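Local structure of hydroxyethylthiazole kinase (Pyrococcus horikoshii, 3HPD) at residues 16-21 with 32-37; 42-47 with 51-56. The protein probably phosphorylates the hydroxyl group of 4-methyl-5-beta-hydroxyethylthiazole with ATP and magnesium, a step in the biosynthesis of thiamine diphosphate. One frame throughout, in Å; residues are numbered along the deposited sequence.

Contact 1. Residues 16-21 with 32-37; sequences PLVHNI and NALLAL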
loop_
_atom_site.group_PDB
_atom_site.type_symbol
_atom_site.label_atom_id
_atom_site.label_comp_id
_atom_site.label_asym_id
_atom_site.label_seq_id
_atom_site.Cartn_x
_atom_site.Cartn_y
_atom_site.Cartn_z
ATOM N N PRO A 16 -4.185 22.268 4.406
ATOM C CA PRO A 16 -2.729 22.275 4.232
ATOM C C PRO A 16 -2.177 21.098 3.422
ATOM O O PRO A 16 -2.740 20.001 3.435
ATOM C CB PRO A 16 -2.217 22.270 5.670
ATOM C CG PRO A 16 -3.256 21.447 6.376
ATOM C CD PRO A 16 -4.548 21.993 5.809
ATOM N N LEU A 17 -1.079 21.345 2.712
ATOM C CA LEU A 17 -0.419 20.310 1.921
ATOM C C LEU A 17 0.669 19.736 2.823
ATOM O O LEU A 17 1.562 20.460 3.261
ATOM C CB LEU A 17 0.210 20.910 0.654
ATOM C CG LEU A 17 1.041 19.960 -0.220
ATOM C CD1 LEU A 17 0.186 18.780 -0.666
ATOM C CD2 LEU A 17 1.580 20.707 -1.431
ATOM N N VAL A 18 0.588 18.442 3.109
ATOM C CA VAL A 18 1.561 17.806 3.986
ATOM C C VAL A 18 2.458 16.861 3.204
ATOM O O VAL A 18 2.006 15.839 2.687
ATOM C CB VAL A 18 0.846 17.030 5.122
ATOM C CG1 VAL A 18 1.873 16.417 6.068
ATOM C CG2 VAL A 18 -0.086 17.968 5.878
ATOM N N HIS A 19 3.732 17.226 3.114
ATOM C CA HIS A 19 4.722 16.437 2.395
ATOM C C HIS A 19 5.217 15.276 3.250
ATOM O O HIS A 19 5.756 15.486 4.337
ATOM C CB HIS A 19 5.901 17.335 2.008
ATOM C CG HIS A 19 7.014 16.615 1.314
ATOM N ND1 HIS A 19 8.254 17.182 1.116
ATOM C CD2 HIS A 19 7.076 15.374 0.773
ATOM C CE1 HIS A 19 9.034 16.321 0.484
ATOM N NE2 HIS A 19 8.342 15.216 0.265
ATOM N N ASN A 20 5.038 14.054 2.753
ATOM C CA ASN A 20 5.474 12.864 3.478
ATOM C C ASN A 20 6.630 12.142 2.796
ATOM O O ASN A 20 6.574 11.849 1.599
ATOM C CB ASN A 20 4.322 11.850 3.618
ATOM C CG ASN A 20 3.193 12.349 4.494
ATOM O OD1 ASN A 20 2.977 11.844 5.599
ATOM N ND2 ASN A 20 2.457 13.339 4.004
ATOM N N ILE A 21 7.684 11.881 3.563
ATOM C CA ILE A 21 8.826 11.104 3.092
ATOM C C ILE A 21 8.622 9.980 4.094
ATOM O O ILE A 21 9.102 10.033 5.225
ATOM C CB ILE A 21 10.151 11.833 3.328
ATOM C CG1 ILE A 21 10.121 13.179 2.596
ATOM C CG2 ILE A 21 11.307 10.977 2.820
ATOM C CD1 ILE A 21 11.338 14.047 2.833
ATOM N N ASN A 32 -4.568 8.580 2.763
ATOM C CA ASN A 32 -6.013 8.581 2.918
ATOM C C ASN A 32 -6.454 9.117 4.271
ATOM O O ASN A 32 -7.547 9.667 4.396
ATOM C CB ASN A 32 -6.583 7.183 2.684
ATOM C CG ASN A 32 -6.740 6.869 1.212
ATOM O OD1 ASN A 32 -7.076 7.751 0.419
ATOM N ND2 ASN A 32 -6.513 5.615 0.839
ATOM N N ALA A 33 -5.611 8.961 5.288
ATOM C CA ALA A 33 -5.948 9.483 6.607
ATOM C C ALA A 33 -5.946 11.009 6.506
ATOM O O ALA A 33 -6.842 11.679 7.026
ATOM C CB ALA A 33 -4.931 9.010 7.644
ATOM N N LEU A 34 -4.942 11.558 5.828
ATOM C CA LEU A 34 -4.852 13.004 5.658
ATOM C C LEU A 34 -6.026 13.540 4.843
ATOM O O LEU A 34 -6.607 14.566 5.192
ATOM C CB LEU A 34 -3.526 13.383 4.985
ATOM C CG LEU A 34 -2.331 13.473 5.940
ATOM C CD1 LEU A 34 -1.021 13.443 5.165
ATOM C CD2 LEU A 34 -2.448 14.751 6.761
ATOM N N LEU A 35 -6.382 12.853 3.762
ATOM C CA LEU A 35 -7.506 13.305 2.937
ATOM C C LEU A 35 -8.823 13.273 3.717
ATOM O O LEU A 35 -9.639 14.185 3.605
ATOM C CB LEU A 35 -7.635 12.441 1.676
ATOM C CG LEU A 35 -6.581 12.653 0.582
ATOM C CD1 LEU A 35 -6.770 11.596 -0.499
ATOM C CD2 LEU A 35 -6.699 14.053 -0.010
ATOM N N ALA A 36 -9.029 12.226 4.509
ATOM C CA ALA A 36 -10.257 12.112 5.291
ATOM C C ALA A 36 -10.366 13.253 6.299
ATOM O O ALA A 36 -11.449 13.803 6.508
ATOM C CB ALA A 36 -10.298 10.764 6.017
ATOM N N LEU A 37 -9.245 13.610 6.923
ATOM C CA LEU A 37 -9.235 14.686 7.914
ATOM C C LEU A 37 -9.552 16.040 7.281
ATOM O O LEU A 37 -10.177 16.898 7.909
ATOM C CB LEU A 37 -7.868 14.773 8.601
ATOM C CG LEU A 37 -7.745 15.852 9.686
ATOM C CD1 LEU A 37 -8.484 15.399 10.936
ATOM C CD2 LEU A 37 -6.281 16.112 10.003
#
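The carboxamide of Asn20 is the flat group here, and its nitrogen end meets Leu34: ND2 lies 3.7 Å from Leu34 CD1, the methyl approaching somewhat off the amide plane. On that same side, the terminal methyl CE of Met43 lies over the amide face. Towards the opposite face comes Val18, whose CG1 stands obliquely off the plane, 3.8 Å from Asn20 ND2. ND2 also donates a weak hydrogen bond to the carbonyl oxygen of Val18, at 2.9 Å and a bent 117°, which ties the amide back to its own strand and partly satisfies a buried donor. With CG beside the backbone N (chi1 -66°), the amide can fold back along the strand towards that carbonyl.

Leu34 reaches the strand with both branches. Besides meeting the amide, CD1 lies 4.0 Å from Val18 CB; CD2 sits 4.1 Å from Val18 CG2. The Val18 and Leu34 side chains cross at about a right angle, and both leucine methyls touch the valine. Val18 and Asn20, two residues apart on one strand, both point at the helix, and a single helix residue, Leu34, meets both, with no hydrogen bond across the contact.

This is the first half of a beta-alpha-beta unit of the ribokinase-like fold: strand 17-21, helix 27-37, then strand 40-43. Asn20 borders Met43, a predicted substrate-binding residue, so the inner end of the contact probably adjoins the thiazole pocket. Helix 193-205 closes in from another direction, with Ala199 touching Asn20 and Ala203 touching Leu34. On its outer side helix 27-37 meets the second subunit, where Asn32 OD1 accepts a hydrogen bond from the backbone N of that subunit's Thr191.

Contact 2. Residues 42-47 with 51-56; sequences VMAHAE and EEMIRL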
loop_
_atom_site.group_PDB
_atom_site.type_symbol
_atom_site.label_atom_id
_atom_site.label_comp_id
_atom_site.label_asym_id
_atom_site.label_seq_id
_atom_site.Cartn_x
_atom_site.Cartn_y
_atom_site.Cartn_z
ATOM N N VAL A 42 1.128 14.545 -0.075
ATOM C CA VAL A 42 2.004 14.445 -1.227
ATOM C C VAL A 42 3.194 13.631 -0.754
ATOM O O VAL A 42 3.859 13.992 0.219
ATOM C CB VAL A 42 2.480 15.820 -1.778
ATOM C CG1 VAL A 42 3.251 16.600 -0.724
ATOM C CG2 VAL A 42 3.354 15.590 -3.013
ATOM N N MET A 43 3.421 12.498 -1.409
ATOM C CA MET A 43 4.539 11.629 -1.073
ATOM C C MET A 43 5.617 11.808 -2.136
ATOM O O MET A 43 5.377 11.572 -3.321
ATOM C CB MET A 43 4.088 10.164 -1.028
ATOM C CG MET A 43 3.459 9.728 0.298
ATOM S SD MET A 43 1.997 10.671 0.760
ATOM C CE MET A 43 1.558 9.872 2.308
ATOM N N ALA A 44 6.799 12.245 -1.713
ATOM C CA ALA A 44 7.912 12.460 -2.629
ATOM C C ALA A 44 9.223 12.325 -1.869
ATOM O O ALA A 44 9.322 12.727 -0.707
ATOM C CB ALA A 44 7.810 13.839 -3.263
ATOM N N HIS A 45 10.234 11.773 -2.528
ATOM C CA HIS A 45 11.525 11.569 -1.884
ATOM C C HIS A 45 12.730 11.870 -2.777
ATOM O O HIS A 45 13.842 12.025 -2.281
ATOM C CB HIS A 45 11.630 10.119 -1.405
ATOM C CG HIS A 45 11.631 9.121 -2.521
ATOM N ND1 HIS A 45 10.499 8.810 -3.240
ATOM C CD2 HIS A 45 12.642 8.415 -3.082
ATOM C CE1 HIS A 45 10.812 7.956 -4.201
ATOM N NE2 HIS A 45 12.104 7.702 -4.127
ATOM N N ALA A 46 12.518 11.939 -4.088
ATOM C CA ALA A 46 13.627 12.183 -5.009
ATOM C C ALA A 46 14.383 13.465 -4.684
ATOM O O ALA A 46 13.790 14.537 -4.563
ATOM C CB ALA A 46 13.119 12.222 -6.453
ATOM N N GLU A 47 15.700 13.350 -4.541
ATOM C CA GLU A 47 16.512 14.517 -4.230
ATOM C C GLU A 47 16.384 15.573 -5.323
ATOM O O GLU A 47 16.596 16.762 -5.074
ATOM C CB GLU A 47 17.972 14.101 -4.033
ATOM C CG GLU A 47 18.220 13.457 -2.673
ATOM C CD GLU A 47 19.593 12.827 -2.554
ATOM O OE1 GLU A 47 20.593 13.501 -2.883
ATOM O OE2 GLU A 47 19.670 11.657 -2.122
ATOM N N GLU A 51 13.556 20.108 -2.872
ATOM C CA GLU A 51 13.438 21.540 -2.618
ATOM C C GLU A 51 12.112 22.110 -3.112
ATOM O O GLU A 51 11.417 22.803 -2.369
ATOM C CB GLU A 51 14.607 22.306 -3.244
ATOM C CG GLU A 51 14.508 23.817 -3.047
ATOM C CD GLU A 51 15.864 24.488 -2.902
ATOM O OE1 GLU A 51 16.184 24.947 -1.783
ATOM O OE2 GLU A 51 16.609 24.552 -3.901
ATOM N N GLU A 52 11.751 21.810 -4.354
ATOM C CA GLU A 52 10.502 22.325 -4.906
ATOM C C GLU A 52 9.267 21.803 -4.180
ATOM O O GLU A 52 8.292 22.533 -4.001
ATOM C CB GLU A 52 10.405 21.989 -6.394
ATOM C CG GLU A 52 11.394 22.760 -7.249
ATOM C CD GLU A 52 11.430 22.265 -8.681
ATOM O OE1 GLU A 52 10.417 22.415 -9.388
ATOM O OE2 GLU A 52 12.474 21.720 -9.091
ATOM N N MET A 53 9.311 20.546 -3.754
ATOM C CA MET A 53 8.171 19.958 -3.060
ATOM C C MET A 53 8.014 20.522 -1.643
ATOM O O MET A 53 6.902 20.824 -1.210
ATOM C CB MET A 53 8.313 18.431 -3.018
ATOM C CG MET A 53 6.987 17.703 -2.876
ATOM S SD MET A 53 5.850 18.094 -4.230
ATOM C CE MET A 53 6.177 16.742 -5.375
ATOM N N ILE A 54 9.122 20.677 -0.925
ATOM C CA ILE A 54 9.068 21.210 0.435
ATOM C C ILE A 54 8.671 22.688 0.408
ATOM O O ILE A 54 8.064 23.199 1.350
ATOM C CB ILE A 54 10.421 21.026 1.153
ATOM C CG1 ILE A 54 10.726 19.527 1.278
ATOM C CG2 ILE A 54 10.375 21.656 2.549
ATOM C CD1 ILE A 54 12.081 19.215 1.867
ATOM N N ARG A 55 9.012 23.367 -0.682
ATOM C CA ARG A 55 8.663 24.777 -0.852
ATOM C C ARG A 55 7.153 24.870 -1.023
ATOM O O ARG A 55 6.500 25.801 -0.543
ATOM C CB ARG A 55 9.328 25.340 -2.107
ATOM C CG ARG A 55 10.799 25.677 -1.971
ATOM C CD ARG A 55 11.340 26.148 -3.312
ATOM N NE ARG A 55 12.662 26.762 -3.209
ATOM C CZ ARG A 55 13.256 27.402 -4.210
ATOM N NH1 ARG A 55 12.643 27.510 -5.384
ATOM N NH2 ARG A 55 14.455 27.945 -4.040
ATOM N N LEU A 56 6.613 23.886 -1.727
ATOM C CA LEU A 56 5.191 23.805 -2.018
ATOM C C LEU A 56 4.381 23.427 -0.778
ATOM O O LEU A 56 3.275 23.929 -0.572
ATOM C CB LEU A 56 4.977 22.761 -3.118
ATOM C CG LEU A 56 4.053 23.041 -4.301
ATOM C CD1 LEU A 56 4.289 24.436 -4.837
ATOM C CD2 LEU A 56 4.313 21.996 -5.382
HETATM O O HOH W 1 15.715 19.406 -4.959
#
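Val42 opens the contact by setting CG2 against the thioether of Met53, 3.7 Å from Met53 SD and 3.9 Å from Met53 CE. That methyl is anti to the backbone N, while CG1 takes the crowded position between N and the carbonyl carbon. The two side chains cross obliquely. Met43, next along the strand, turns the other way and packs on Met27, Thr30 and Ala31 of helix 27-37; it is a predicted substrate-binding residue, whereas Met53 packs against the other face of the strand.

At Ala44 the chain has left the strand, yet its CB again points at the helix. It lies 3.9 Å from Met53 CE and 4.0 Å from Met53 CG, so the methionine touches the alanine with atoms before and after its sulfur. Bends at chi2 (59°) and chi3 (94°) curl the chain of Met53 so that CE reaches both Val42 CG2 and Ala44 CB. Cutting Met53 back to an alanine is likely to leave Val42 CG2 and Ala44 CB without their partner and open a gap between the helix and the edge of the sheet.

Strand 40-43 passes through a loop into helix 50-56, the start of the crossover to strand 59-63, which lies on the far side of strand 17-21. Beyond Ala44 the loop swings out to other partners: the ring of His45 stacks with Trp71, and its NE2 is hydrogen-bonded to Asp68 OD2 of the second subunit. At Glu47 the chain comes back within a water's reach of the helix start, where one water donates to Glu47 O at 2.8 Å and accepts from Glu51 N at 3.1 Å.

Contact 1 closes in the chain before contact 2 opens, and their centres are 14 Å apart. They share one sheet edge: strand 17-21 runs parallel to strand 40-43, the outermost on that side within the chain, and a probable hydrogen bond joins Asn20 N to Val42 O at 2.8 Å. Just past it, His19 NE2 probably bonds Ala44 O, also at 2.8 Å, while the His19 ring packs on Ile54. Helices 27-37 and 50-56 lie on opposite faces of these strands, giving the layered alpha-beta-alpha edge of a ribokinase-like kinase. Both contacts also touch the second subunit, so this edge contributes to the trimer as well as the fold.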